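Local coordinates for glucose-inhibited division protein A-related protein, probable oxidoreductase (Thermus thermophilus, PDB 2CUL) that binds FAD in a Rossmann-type fold and is probably an oxidoreductase, a small relative of glucose-inhibited division protein A, at residues A[3-8]-A[113-118]; A[21-26]-A[79-84]; A[94-99]-A[196-201]. All coordinates share one frame; numbering follows the deposited sequence.

Contact 1: A[3-8]-A[113-118]; sequences AYQVLI and RGEKVV
Q5 to I8 runs beside E115 to V118 in the same direction, the axes of 6-8 and 116-118 approaching to 4.7 Å at an angle of 19°. Two straight backbone bonds carry the parallel pairing: L7 N reaches K116 O at 2.9 Å, and L7 O takes V118 N at 2.8 Å. Before the strands proper, toward Y4 and E115, the pairing becomes irregular. E115 N reaches Y4 O at 3.1 Å, but the bond from K116 N to Q5 O is bent and weak. Y4 lays one ring edge against the other segment, CD2 3.2 Å from R113 O, while its hydroxyl leaves for H85. V6 and V118 share one face and meet obliquely through CG1 and CG2, with I8 CG1 beside V118 CB; helix 213-230 covers both valines, helix 13-24 V6 and I8. L7 points to the other face and packs on backbone, its CB 3.9 Å from G114 CA. Q5 and E115 run side by side, both extended beyond CG, their amide and carboxylate planes 73° apart. A water joins the ends, accepting from Q5 NE2 at 2.9 Å and donating to E115 OE1 at 2.7 Å; Q5 OE1 takes the backbone N of R28. With an alanine in place of E115, the water would probably lose its acceptor, the Q5 amide its carboxylate neighbour, and R28 its weak, long ion pair. In this neighbouring parallel pair of a Rossmann-type sheet, straight bonds fix the strands and the valine-isoleucine face adds apolar contact; at the partly exposed start, water mediates between Q5 and E115.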
ATOM      1  N   ALA A   3      15.417   4.420 -12.539  1.00 23.82           N
ATOM      2  CA  ALA A   3      14.370   4.177 -13.526  1.00 23.12           C
ATOM      3  C   ALA A   3      13.041   4.682 -12.978  1.00 23.68           C
ATOM      4  O   ALA A   3      12.317   5.419 -13.655  1.00 22.22           O
ATOM      5  CB  ALA A   3      14.282   2.689 -13.840  1.00 23.14           C
ATOM      6  N   TYR A   4      12.719   4.277 -11.751  1.00 20.72           N
ATOM      7  CA  TYR A   4      11.486   4.723 -11.117  1.00 15.46           C
ATOM      8  C   TYR A   4      11.795   5.913 -10.218  1.00 12.49           C
ATOM      9  O   TYR A   4      12.682   5.847  -9.365  1.00 12.03           O
ATOM     10  CB  TYR A   4      10.860   3.628 -10.242  1.00  9.72           C
ATOM     11  CG  TYR A   4      10.552   2.319 -10.933  1.00 11.02           C
ATOM     12  CD1 TYR A   4       9.828   2.278 -12.124  1.00 14.94           C
ATOM     13  CD2 TYR A   4      10.963   1.112 -10.369  1.00 13.57           C
ATOM     14  CE1 TYR A   4       9.521   1.055 -12.736  1.00 13.51           C
ATOM     15  CE2 TYR A   4      10.661  -0.106 -10.968  1.00 17.86           C
ATOM     16  CZ  TYR A   4       9.941  -0.128 -12.147  1.00 16.51           C
ATOM     17  OH  TYR A   4       9.642  -1.340 -12.727  1.00 20.79           O
ATOM     18  N   GLN A   5      11.069   7.004 -10.415  1.00 12.18           N
ATOM     19  CA  GLN A   5      11.257   8.183  -9.582  1.00 11.58           C
ATOM     20  C   GLN A   5      10.637   7.888  -8.224  1.00 11.28           C
ATOM     21  O   GLN A   5      11.103   8.374  -7.192  1.00 10.26           O
ATOM     22  CB  GLN A   5      10.581   9.389 -10.223  1.00 12.89           C
ATOM     23  CG  GLN A   5      11.308   9.882 -11.457  1.00 15.73           C
ATOM     24  CD  GLN A   5      10.569  10.997 -12.154  1.00 14.49           C
ATOM     25  OE1 GLN A   5       9.539  10.772 -12.787  1.00 13.77           O
ATOM     26  NE2 GLN A   5      11.087  12.213 -12.035  1.00 19.27           N
ATOM     27  N   VAL A   6       9.579   7.084  -8.236  1.00  8.80           N
ATOM     28  CA  VAL A   6       8.896   6.689  -7.012  1.00  8.34           C
ATOM     29  C   VAL A   6       8.546   5.206  -7.099  1.00  6.71           C
ATOM     30  O   VAL A   6       7.927   4.763  -8.067  1.00  8.27           O
ATOM     31  CB  VAL A   6       7.580   7.489  -6.797  1.00  6.99           C
ATOM     32  CG1 VAL A   6       6.936   7.083  -5.477  1.00  9.73           C
ATOM     33  CG2 VAL A   6       7.864   8.988  -6.797  1.00  9.27           C
ATOM     34  N   LEU A   7       8.968   4.441  -6.094  1.00  7.63           N
ATOM     35  CA  LEU A   7       8.676   3.013  -6.021  1.00  6.38           C
ATOM     36  C   LEU A   7       7.684   2.849  -4.880  1.00  8.62           C
ATOM     37  O   LEU A   7       7.970   3.227  -3.743  1.00  8.69           O
ATOM     38  CB  LEU A   7       9.942   2.206  -5.712  1.00  6.82           C
ATOM     39  CG  LEU A   7       9.722   0.720  -5.399  1.00  7.37           C
ATOM     40  CD1 LEU A   7       9.230  -0.012  -6.644  1.00  9.80           C
ATOM     41  CD2 LEU A   7      11.035   0.106  -4.917  1.00  8.54           C
ATOM     42  N   ILE A   8       6.519   2.290  -5.189  1.00  5.25           N
ATOM     43  CA  ILE A   8       5.475   2.092  -4.194  1.00  6.86           C
ATOM     44  C   ILE A   8       5.278   0.607  -3.920  1.00  6.76           C
ATOM     45  O   ILE A   8       5.089  -0.178  -4.849  1.00  6.77           O
ATOM     46  CB  ILE A   8       4.135   2.670  -4.691  1.00  6.62           C
ATOM     47  CG1 ILE A   8       4.303   4.157  -5.027  1.00 10.17           C
ATOM     48  CG2 ILE A   8       3.052   2.485  -3.625  1.00  5.62           C
ATOM     49  CD1 ILE A   8       3.119   4.745  -5.784  1.00  8.70           C
ATOM     50  N   ARG A 113      14.255  -0.803  -7.238  1.00  9.12           N
ATOM     51  CA  ARG A 113      14.784   0.473  -6.773  1.00 10.69           C
ATOM     52  C   ARG A 113      13.952   1.685  -7.160  1.00 11.47           C
ATOM     53  O   ARG A 113      13.261   1.684  -8.180  1.00 11.97           O
ATOM     54  CB  ARG A 113      16.213   0.650  -7.296  1.00 15.28           C
ATOM     55  CG  ARG A 113      17.179  -0.414  -6.798  1.00 13.25           C
ATOM     56  CD  ARG A 113      18.453  -0.441  -7.627  1.00 20.92           C
ATOM     57  NE  ARG A 113      19.364  -1.487  -7.174  1.00 25.06           N
ATOM     58  CZ  ARG A 113      20.162  -1.378  -6.116  1.00 29.72           C
ATOM     59  NH1 ARG A 113      20.170  -0.260  -5.400  1.00 22.02           N
ATOM     60  NH2 ARG A 113      20.943  -2.390  -5.769  1.00 32.93           N
ATOM     61  N   GLY A 114      14.032   2.721  -6.332  1.00  8.23           N
ATOM     62  CA  GLY A 114      13.303   3.947  -6.590  1.00  9.59           C
ATOM     63  C   GLY A 114      13.987   5.121  -5.914  1.00  9.78           C
ATOM     64  O   GLY A 114      14.618   4.951  -4.872  1.00 12.05           O
ATOM     65  N   GLU A 115      13.873   6.308  -6.503  1.00  9.55           N
ATOM     66  CA  GLU A 115      14.489   7.502  -5.926  1.00 10.61           C
ATOM     67  C   GLU A 115      13.844   7.768  -4.571  1.00 13.20           C
ATOM     68  O   GLU A 115      14.496   8.210  -3.619  1.00 12.67           O
ATOM     69  CB  GLU A 115      14.300   8.689  -6.870  1.00 13.52           C
ATOM     70  CG  GLU A 115      15.171   8.599  -8.113  1.00 18.37           C
ATOM     71  CD  GLU A 115      14.874   9.683  -9.128  1.00 18.39           C
ATOM     72  OE1 GLU A 115      14.341  10.741  -8.735  1.00 20.94           O
ATOM     73  OE2 GLU A 115      15.188   9.477 -10.318  1.00 24.48           O
ATOM     74  N   LYS A 116      12.548   7.493  -4.500  1.00 11.08           N
ATOM     75  CA  LYS A 116      11.788   7.635  -3.267  1.00 10.18           C
ATOM     76  C   LYS A 116      11.029   6.327  -3.126  1.00  9.45           C
ATOM     77  O   LYS A 116      10.495   5.811  -4.110  1.00 11.18           O
ATOM     78  CB  LYS A 116      10.827   8.820  -3.353  1.00 11.62           C
ATOM     79  CG  LYS A 116      11.553  10.158  -3.385  1.00 14.13           C
ATOM     80  CD  LYS A 116      10.594  11.325  -3.440  1.00 20.52           C
ATOM     81  CE  LYS A 116      11.357  12.636  -3.394  1.00 24.84           C
ATOM     82  NZ  LYS A 116      12.408  12.685  -4.446  1.00 23.59           N
ATOM     83  N   VAL A 117      11.003   5.781  -1.916  1.00  7.24           N
ATOM     84  CA  VAL A 117      10.327   4.513  -1.665  1.00  6.78           C
ATOM     85  C   VAL A 117       9.153   4.720  -0.720  1.00  8.20           C
ATOM     86  O   VAL A 117       9.303   5.284   0.362  1.00  8.77           O
ATOM     87  CB  VAL A 117      11.308   3.479  -1.068  1.00  8.87           C
ATOM     88  CG1 VAL A 117      10.585   2.172  -0.781  1.00 10.68           C
ATOM     89  CG2 VAL A 117      12.462   3.241  -2.040  1.00 11.00           C
ATOM     90  N   VAL A 118       7.984   4.260  -1.150  1.00  6.37           N
ATOM     91  CA  VAL A 118       6.753   4.402  -0.382  1.00  6.79           C
ATOM     92  C   VAL A 118       6.215   3.059   0.086  1.00  9.27           C
ATOM     93  O   VAL A 118       6.043   2.139  -0.716  1.00  8.20           O
ATOM     94  CB  VAL A 118       5.644   5.067  -1.238  1.00  8.20           C
ATOM     95  CG1 VAL A 118       4.353   5.190  -0.429  1.00  8.59           C
ATOM     96  CG2 VAL A 118       6.101   6.435  -1.729  1.00  5.97           C
TER
HETATM   97  O   HOH W   1      13.581  12.614 -10.567  1.00 36.72           O

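Contact 2: A[21-26]-A[79-84]; sequences WLAQKG and EGLRPL
L81 reaches from the loop toward the end of helix 13-24, and its side chain can be followed outward over A23 and Q24. Its CB lies 4.0 Å from A23 CB. CG sits anti to the carbonyl carbon (chi1 -54°), which aims the branch at the helix: CD1 stays on A23 CB at 3.9 Å, while CD2 meets the amide end of Q24, 3.1 Å from NE2. So short an approach is doubtful in detail, and no hydrogen bond is involved. The Q24 chain starts away from the loop but bends at chi2 (-65°), which brings its amide back across L81 at about a right angle. P83 covers the very end of the helix, with CG 3.5 Å from A23 O and 4.0 Å from G26 CA. That carbonyl is already taken by G26 N, part of the Schellman motif in which G26, at positive phi, ends the helix. The type I turn from L81 to L84 leads from helix 67-79 into strand 84-97, and P83 shares a backbone hydrogen bond with V29 of strand 29-33. No hydrogen bond crosses between the two segments, so the helix terminus meets the turn through van der Waals contact around one small alanine, whose methyl also touches L84 CB.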
ATOM      1  N   TRP A  21      -2.289   9.267  -9.344  1.00  9.92           N
ATOM      2  CA  TRP A  21      -2.065  10.696  -9.513  1.00 11.83           C
ATOM      3  C   TRP A  21      -0.654  11.049  -9.960  1.00 13.23           C
ATOM      4  O   TRP A  21      -0.460  12.015 -10.696  1.00 16.07           O
ATOM      5  CB  TRP A  21      -2.418  11.448  -8.228  1.00 12.89           C
ATOM      6  CG  TRP A  21      -3.881  11.395  -7.934  1.00 19.58           C
ATOM      7  CD1 TRP A  21      -4.519  10.517  -7.104  1.00 19.10           C
ATOM      8  CD2 TRP A  21      -4.903  12.201  -8.531  1.00 19.72           C
ATOM      9  NE1 TRP A  21      -5.877  10.725  -7.150  1.00 18.78           N
ATOM     10  CE2 TRP A  21      -6.140  11.752  -8.018  1.00 19.18           C
ATOM     11  CE3 TRP A  21      -4.896  13.257  -9.452  1.00 22.92           C
ATOM     12  CZ2 TRP A  21      -7.361  12.324  -8.396  1.00 23.62           C
ATOM     13  CZ3 TRP A  21      -6.113  13.826  -9.829  1.00 26.79           C
ATOM     14  CH2 TRP A  21      -7.327  13.357  -9.300  1.00 28.31           C
ATOM     15  N   LEU A  22       0.332  10.273  -9.524  1.00 10.37           N
ATOM     16  CA  LEU A  22       1.702  10.541  -9.933  1.00 11.13           C
ATOM     17  C   LEU A  22       1.816  10.283 -11.428  1.00 11.18           C
ATOM     18  O   LEU A  22       2.398  11.081 -12.165  1.00 12.73           O
ATOM     19  CB  LEU A  22       2.685   9.636  -9.182  1.00  9.70           C
ATOM     20  CG  LEU A  22       2.936   9.976  -7.710  1.00  8.57           C
ATOM     21  CD1 LEU A  22       3.832   8.918  -7.088  1.00 10.58           C
ATOM     22  CD2 LEU A  22       3.582  11.357  -7.603  1.00 10.27           C
ATOM     23  N   ALA A  23       1.241   9.169 -11.873  1.00  9.63           N
ATOM     24  CA  ALA A  23       1.291   8.798 -13.281  1.00 14.17           C
ATOM     25  C   ALA A  23       0.564   9.807 -14.165  1.00 15.84           C
ATOM     26  O   ALA A  23       0.983  10.063 -15.297  1.00 17.50           O
ATOM     27  CB  ALA A  23       0.704   7.406 -13.468  1.00 13.39           C
ATOM     28  N   GLN A  24      -0.521  10.379 -13.650  1.00 18.05           N
ATOM     29  CA  GLN A  24      -1.287  11.372 -14.396  1.00 21.43           C
ATOM     30  C   GLN A  24      -0.398  12.567 -14.721  1.00 20.79           C
ATOM     31  O   GLN A  24      -0.605  13.252 -15.725  1.00 21.19           O
ATOM     32  CB  GLN A  24      -2.491  11.850 -13.577  1.00 24.40           C
ATOM     33  CG  GLN A  24      -3.567  10.803 -13.359  1.00 31.96           C
ATOM     34  CD  GLN A  24      -4.243  10.388 -14.648  1.00 36.72           C
ATOM     35  OE1 GLN A  24      -4.819  11.215 -15.355  1.00 42.81           O
ATOM     36  NE2 GLN A  24      -4.178   9.101 -14.963  1.00 43.35           N
ATOM     37  N   LYS A  25       0.595  12.807 -13.867  1.00 16.26           N
ATOM     38  CA  LYS A  25       1.523  13.919 -14.040  1.00 19.59           C
ATOM     39  C   LYS A  25       2.830  13.535 -14.731  1.00 19.63           C
ATOM     40  O   LYS A  25       3.767  14.332 -14.791  1.00 20.69           O
ATOM     41  CB  LYS A  25       1.825  14.563 -12.684  1.00 23.55           C
ATOM     42  CG  LYS A  25       0.627  15.265 -12.060  1.00 31.61           C
ATOM     43  CD  LYS A  25       0.181  16.450 -12.908  1.00 34.21           C
ATOM     44  CE  LYS A  25      -1.070  17.109 -12.344  1.00 38.46           C
ATOM     45  NZ  LYS A  25      -2.253  16.201 -12.379  1.00 38.43           N
ATOM     46  N   GLY A  26       2.894  12.309 -15.241  1.00 14.70           N
ATOM     47  CA  GLY A  26       4.077  11.860 -15.953  1.00 15.78           C
ATOM     48  C   GLY A  26       5.230  11.320 -15.132  1.00 15.34           C
ATOM     49  O   GLY A  26       6.296  11.025 -15.676  1.00 17.64           O
ATOM     50  N   GLU A  79      -3.400  -0.378 -15.257  1.00  9.51           N
ATOM     51  CA  GLU A  79      -2.626  -0.893 -16.376  1.00 10.00           C
ATOM     52  C   GLU A  79      -2.693   0.006 -17.608  1.00  9.96           C
ATOM     53  O   GLU A  79      -1.915  -0.162 -18.547  1.00 12.02           O
ATOM     54  CB  GLU A  79      -3.091  -2.317 -16.704  1.00  9.43           C
ATOM     55  CG  GLU A  79      -2.919  -3.258 -15.519  1.00  9.93           C
ATOM     56  CD  GLU A  79      -3.558  -4.617 -15.719  1.00 11.38           C
ATOM     57  OE1 GLU A  79      -4.586  -4.698 -16.428  1.00 13.82           O
ATOM     58  OE2 GLU A  79      -3.043  -5.602 -15.146  1.00 12.28           O
ATOM     59  N   GLY A  80      -3.606   0.972 -17.590  1.00 11.11           N
ATOM     60  CA  GLY A  80      -3.748   1.877 -18.717  1.00 10.87           C
ATOM     61  C   GLY A  80      -2.921   3.147 -18.606  1.00 14.18           C
ATOM     62  O   GLY A  80      -2.894   3.957 -19.535  1.00 14.91           O
ATOM     63  N   LEU A  81      -2.244   3.322 -17.474  1.00 11.27           N
ATOM     64  CA  LEU A  81      -1.413   4.500 -17.242  1.00 12.41           C
ATOM     65  C   LEU A  81       0.000   4.266 -17.780  1.00 10.59           C
ATOM     66  O   LEU A  81       0.755   3.461 -17.241  1.00 11.34           O
ATOM     67  CB  LEU A  81      -1.362   4.811 -15.745  1.00 11.84           C
ATOM     68  CG  LEU A  81      -2.729   4.961 -15.070  1.00 15.22           C
ATOM     69  CD1 LEU A  81      -2.553   5.176 -13.576  1.00 14.63           C
ATOM     70  CD2 LEU A  81      -3.483   6.124 -15.697  1.00 21.90           C
ATOM     71  N   ARG A  82       0.351   4.989 -18.838  1.00 11.23           N
ATOM     72  CA  ARG A  82       1.653   4.861 -19.490  1.00 14.21           C
ATOM     73  C   ARG A  82       2.896   4.968 -18.601  1.00 10.74           C
ATOM     74  O   ARG A  82       3.801   4.137 -18.688  1.00 12.30           O
ATOM     75  CB  ARG A  82       1.757   5.895 -20.615  1.00 18.51           C
ATOM     76  CG  ARG A  82       0.599   5.859 -21.593  1.00 30.83           C
ATOM     77  CD  ARG A  82       0.896   4.960 -22.776  1.00 36.96           C
ATOM     78  NE  ARG A  82       1.952   5.511 -23.621  1.00 39.96           N
ATOM     79  CZ  ARG A  82       1.870   6.678 -24.253  1.00 42.21           C
ATOM     80  NH1 ARG A  82       0.777   7.423 -24.139  1.00 43.06           N
ATOM     81  NH2 ARG A  82       2.880   7.104 -24.999  1.00 39.52           N
ATOM     82  N   PRO A  83       2.964   5.994 -17.739  1.00 11.66           N
ATOM     83  CA  PRO A  83       4.137   6.158 -16.868  1.00 10.49           C
ATOM     84  C   PRO A  83       4.221   5.188 -15.697  1.00  9.97           C
ATOM     85  O   PRO A  83       5.179   5.224 -14.926  1.00 11.93           O
ATOM     86  CB  PRO A  83       4.012   7.604 -16.380  1.00 11.89           C
ATOM     87  CG  PRO A  83       3.109   8.260 -17.402  1.00 14.66           C
ATOM     88  CD  PRO A  83       2.105   7.187 -17.679  1.00 13.19           C
ATOM     89  N   LEU A  84       3.223   4.326 -15.566  1.00  8.09           N
ATOM     90  CA  LEU A  84       3.193   3.380 -14.464  1.00  8.52           C
ATOM     91  C   LEU A  84       3.551   1.960 -14.849  1.00  9.25           C
ATOM     92  O   LEU A  84       3.095   1.451 -15.872  1.00 10.15           O
ATOM     93  CB  LEU A  84       1.801   3.371 -13.824  1.00  7.90           C
ATOM     94  CG  LEU A  84       1.576   2.361 -12.694  1.00 12.19           C
ATOM     95  CD1 LEU A  84       2.544   2.637 -11.546  1.00 12.69           C
ATOM     96  CD2 LEU A  84       0.137   2.464 -12.212  1.00 15.02           C
TER

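Contact 3: A[94-99]-A[196-201]; sequences LLLEGN and KRLEGL
Hydrogen bonding across this contact centres on N99 and E199. E199 N gives a nearly straight bond to N99 O, 2.8 Å long, the donor tilted 16° from the carbonyl plane. A second link runs through water: N99 ND2 donates to it at 3.0 Å, and the water donates in turn to R197 O. N99 CG occupies the position between the backbone N and the carbonyl carbon (chi1 72°), which sets the amide alongside E199. The two side chains point the same way with their planes 28° apart, and N99 ND2 passes 3.5 Å from E199 CG, so the amide meets the methylene and not the carboxylate. E199 OE2 has a weak, long ion pair with R194 instead.

The apolar contacts are made by leucine methyls. L198 CD1 is the shared point, touched by L94 CD1 and by L96 CD2, both at 4.0 Å. L94 meets L198 obliquely, whereas L96 comes across it at about a right angle. L94 CD1 also lies 4.1 Å from L201 CD2, and F158 touches both L198 and L201 from outside the two segments. L198 CB, 3.4 Å from N99 O, packs beside the bonded carbonyl.

Topologically, the tip of the 84-97/100-106 hairpin meets the loop leading into edge strand 201-203; antiparallel strands 84-97, 100-106 and 112-113 form the kind of beta-meander that Rossmann-type FAD proteins carry between parallel strands.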
ATOM      1  N   LEU A  94      14.301  -3.557   3.341  1.00  9.21           N
ATOM      2  CA  LEU A  94      14.685  -2.288   2.741  1.00  8.43           C
ATOM      3  C   LEU A  94      16.101  -2.317   2.181  1.00 10.49           C
ATOM      4  O   LEU A  94      17.024  -2.809   2.835  1.00 11.72           O
ATOM      5  CB  LEU A  94      14.588  -1.165   3.781  1.00  8.03           C
ATOM      6  CG  LEU A  94      13.242  -0.964   4.486  1.00  7.66           C
ATOM      7  CD1 LEU A  94      13.330   0.255   5.395  1.00  8.88           C
ATOM      8  CD2 LEU A  94      12.134  -0.779   3.456  1.00  9.01           C
ATOM      9  N   LEU A  95      16.272  -1.819   0.957  1.00  9.14           N
ATOM     10  CA  LEU A  95      17.603  -1.744   0.364  1.00 11.39           C
ATOM     11  C   LEU A  95      18.177  -0.436   0.889  1.00  9.46           C
ATOM     12  O   LEU A  95      17.593   0.627   0.682  1.00 10.39           O
ATOM     13  CB  LEU A  95      17.531  -1.686  -1.162  1.00 14.21           C
ATOM     14  CG  LEU A  95      17.194  -2.960  -1.928  1.00 19.09           C
ATOM     15  CD1 LEU A  95      17.177  -2.649  -3.420  1.00 20.02           C
ATOM     16  CD2 LEU A  95      18.231  -4.034  -1.625  1.00 17.75           C
ATOM     17  N   LEU A  96      19.320  -0.510   1.562  1.00 11.41           N
ATOM     18  CA  LEU A  96      19.922   0.687   2.131  1.00  9.74           C
ATOM     19  C   LEU A  96      21.318   1.012   1.628  1.00  9.01           C
ATOM     20  O   LEU A  96      22.114   0.126   1.324  1.00 11.00           O
ATOM     21  CB  LEU A  96      20.002   0.561   3.658  1.00  8.83           C
ATOM     22  CG  LEU A  96      18.741   0.211   4.453  1.00  9.46           C
ATOM     23  CD1 LEU A  96      19.094   0.125   5.938  1.00 10.70           C
ATOM     24  CD2 LEU A  96      17.672   1.266   4.222  1.00 11.65           C
ATOM     25  N   GLU A  97      21.591   2.306   1.538  1.00  8.53           N
ATOM     26  CA  GLU A  97      22.905   2.812   1.174  1.00 10.71           C
ATOM     27  C   GLU A  97      23.103   3.778   2.333  1.00 10.37           C
ATOM     28  O   GLU A  97      22.643   4.923   2.300  1.00 11.63           O
ATOM     29  CB  GLU A  97      22.879   3.539  -0.174  1.00 13.64           C
ATOM     30  CG  GLU A  97      22.462   2.634  -1.322  1.00 18.96           C
ATOM     31  CD  GLU A  97      22.744   3.222  -2.693  1.00 18.07           C
ATOM     32  OE1 GLU A  97      22.709   4.463  -2.839  1.00 23.00           O
ATOM     33  OE2 GLU A  97      22.988   2.434  -3.630  1.00 23.45           O
ATOM     34  N   GLY A  98      23.748   3.289   3.387  1.00 12.37           N
ATOM     35  CA  GLY A  98      23.937   4.114   4.562  1.00 10.73           C
ATOM     36  C   GLY A  98      22.581   4.258   5.229  1.00 11.48           C
ATOM     37  O   GLY A  98      21.900   3.262   5.479  1.00 11.14           O
ATOM     38  N   ASN A  99      22.166   5.491   5.498  1.00  8.47           N
ATOM     39  CA  ASN A  99      20.877   5.710   6.142  1.00  9.91           C
ATOM     40  C   ASN A  99      19.781   5.996   5.119  1.00 10.33           C
ATOM     41  O   ASN A  99      18.673   6.388   5.479  1.00  9.00           O
ATOM     42  CB  ASN A  99      20.979   6.868   7.139  1.00 13.68           C
ATOM     43  CG  ASN A  99      21.113   8.215   6.460  1.00 17.96           C
ATOM     44  OD1 ASN A  99      21.515   8.306   5.302  1.00 14.82           O
ATOM     45  ND2 ASN A  99      20.786   9.277   7.190  1.00 22.99           N
ATOM     46  N   LYS A 196      10.798   9.314   9.096  1.00 10.08           N
ATOM     47  CA  LYS A 196      12.038  10.007   9.437  1.00 11.20           C
ATOM     48  C   LYS A 196      13.231   9.222   9.959  1.00 10.94           C
ATOM     49  O   LYS A 196      14.345   9.754   9.988  1.00 11.34           O
ATOM     50  CB  LYS A 196      11.732  11.140  10.421  1.00 16.63           C
ATOM     51  CG  LYS A 196      11.188  10.669  11.757  1.00 20.99           C
ATOM     52  CD  LYS A 196      11.005  11.837  12.713  1.00 31.26           C
ATOM     53  CE  LYS A 196      10.375  11.385  14.018  1.00 30.87           C
ATOM     54  NZ  LYS A 196      11.184  10.336  14.702  1.00 32.48           N
ATOM     55  N   ARG A 197      13.015   7.981  10.380  1.00  8.29           N
ATOM     56  CA  ARG A 197      14.109   7.166  10.896  1.00  8.66           C
ATOM     57  C   ARG A 197      15.218   6.997   9.855  1.00  9.32           C
ATOM     58  O   ARG A 197      16.399   6.923  10.197  1.00 10.56           O
ATOM     59  CB  ARG A 197      13.583   5.795  11.335  1.00  8.61           C
ATOM     60  CG  ARG A 197      14.626   4.905  12.001  1.00  9.36           C
ATOM     61  CD  ARG A 197      13.983   3.646  12.573  1.00  8.67           C
ATOM     62  NE  ARG A 197      13.073   3.945  13.679  1.00  9.68           N
ATOM     63  CZ  ARG A 197      13.441   4.034  14.956  1.00 10.86           C
ATOM     64  NH1 ARG A 197      14.708   3.841  15.303  1.00 11.90           N
ATOM     65  NH2 ARG A 197      12.539   4.310  15.888  1.00  8.88           N
ATOM     66  N   LEU A 198      14.833   6.945   8.582  1.00  7.79           N
ATOM     67  CA  LEU A 198      15.793   6.801   7.494  1.00  7.79           C
ATOM     68  C   LEU A 198      15.490   7.848   6.426  1.00  9.94           C
ATOM     69  O   LEU A 198      14.488   8.554   6.514  1.00 11.63           O
ATOM     70  CB  LEU A 198      15.702   5.396   6.895  1.00  7.54           C
ATOM     71  CG  LEU A 198      16.025   4.250   7.860  1.00  8.76           C
ATOM     72  CD1 LEU A 198      15.664   2.912   7.234  1.00  8.99           C
ATOM     73  CD2 LEU A 198      17.502   4.291   8.217  1.00  9.19           C
ATOM     74  N   GLU A 199      16.361   7.952   5.426  1.00  8.77           N
ATOM     75  CA  GLU A 199      16.170   8.920   4.349  1.00 10.29           C
ATOM     76  C   GLU A 199      15.494   8.297   3.131  1.00 10.92           C
ATOM     77  O   GLU A 199      15.623   7.095   2.892  1.00 11.07           O
ATOM     78  CB  GLU A 199      17.519   9.509   3.926  1.00 11.49           C
ATOM     79  CG  GLU A 199      18.221  10.300   5.017  1.00 17.33           C
ATOM     80  CD  GLU A 199      17.437  11.527   5.441  1.00 23.76           C
ATOM     81  OE1 GLU A 199      17.086  12.344   4.565  1.00 28.05           O
ATOM     82  OE2 GLU A 199      17.172  11.678   6.651  1.00 33.34           O
ATOM     83  N   GLY A 200      14.772   9.127   2.377  1.00 10.13           N
ATOM     84  CA  GLY A 200      14.086   8.686   1.172  1.00 11.27           C
ATOM     85  C   GLY A 200      12.937   7.710   1.353  1.00 11.54           C
ATOM     86  O   GLY A 200      12.468   7.116   0.380  1.00  9.59           O
ATOM     87  N   LEU A 201      12.463   7.572   2.588  1.00  9.41           N
ATOM     88  CA  LEU A 201      11.391   6.636   2.913  1.00  8.77           C
ATOM     89  C   LEU A 201      10.079   7.313   3.289  1.00  8.88           C
ATOM     90  O   LEU A 201      10.059   8.228   4.110  1.00  7.92           O
ATOM     91  CB  LEU A 201      11.841   5.740   4.068  1.00  7.44           C
ATOM     92  CG  LEU A 201      10.927   4.580   4.472  1.00 11.17           C
ATOM     93  CD1 LEU A 201      10.829   3.586   3.325  1.00  9.49           C
ATOM     94  CD2 LEU A 201      11.486   3.901   5.712  1.00  9.62           C
TER
HETATM   95  O   HOH W   2      18.671   8.606   9.270  1.00 24.09           O

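In the fold
Contact 1 has the largest share of buried residues: it pairs two inner, neighbouring strands, 6-9 and 116-119, by backbone bonds, whereas contact 2 lies at the surface, where a helix end meets a turn without any crossing bond. Contact 3 is intermediate, with buried leucines next to an exposed asparagine. Contacts 1 and 3 reach the same sheet and touch directly, a probable hydrogen bond of 3.0 Å running from V117 N to G200 O. Contact 2 joins contact 1 through V6 CG1 and L22 CD1, 3.9 Å apart, where helix 13-24 packs on strand 6-9. Contacts 2 and 3 do not touch, their nearest atoms being about 12 Å apart.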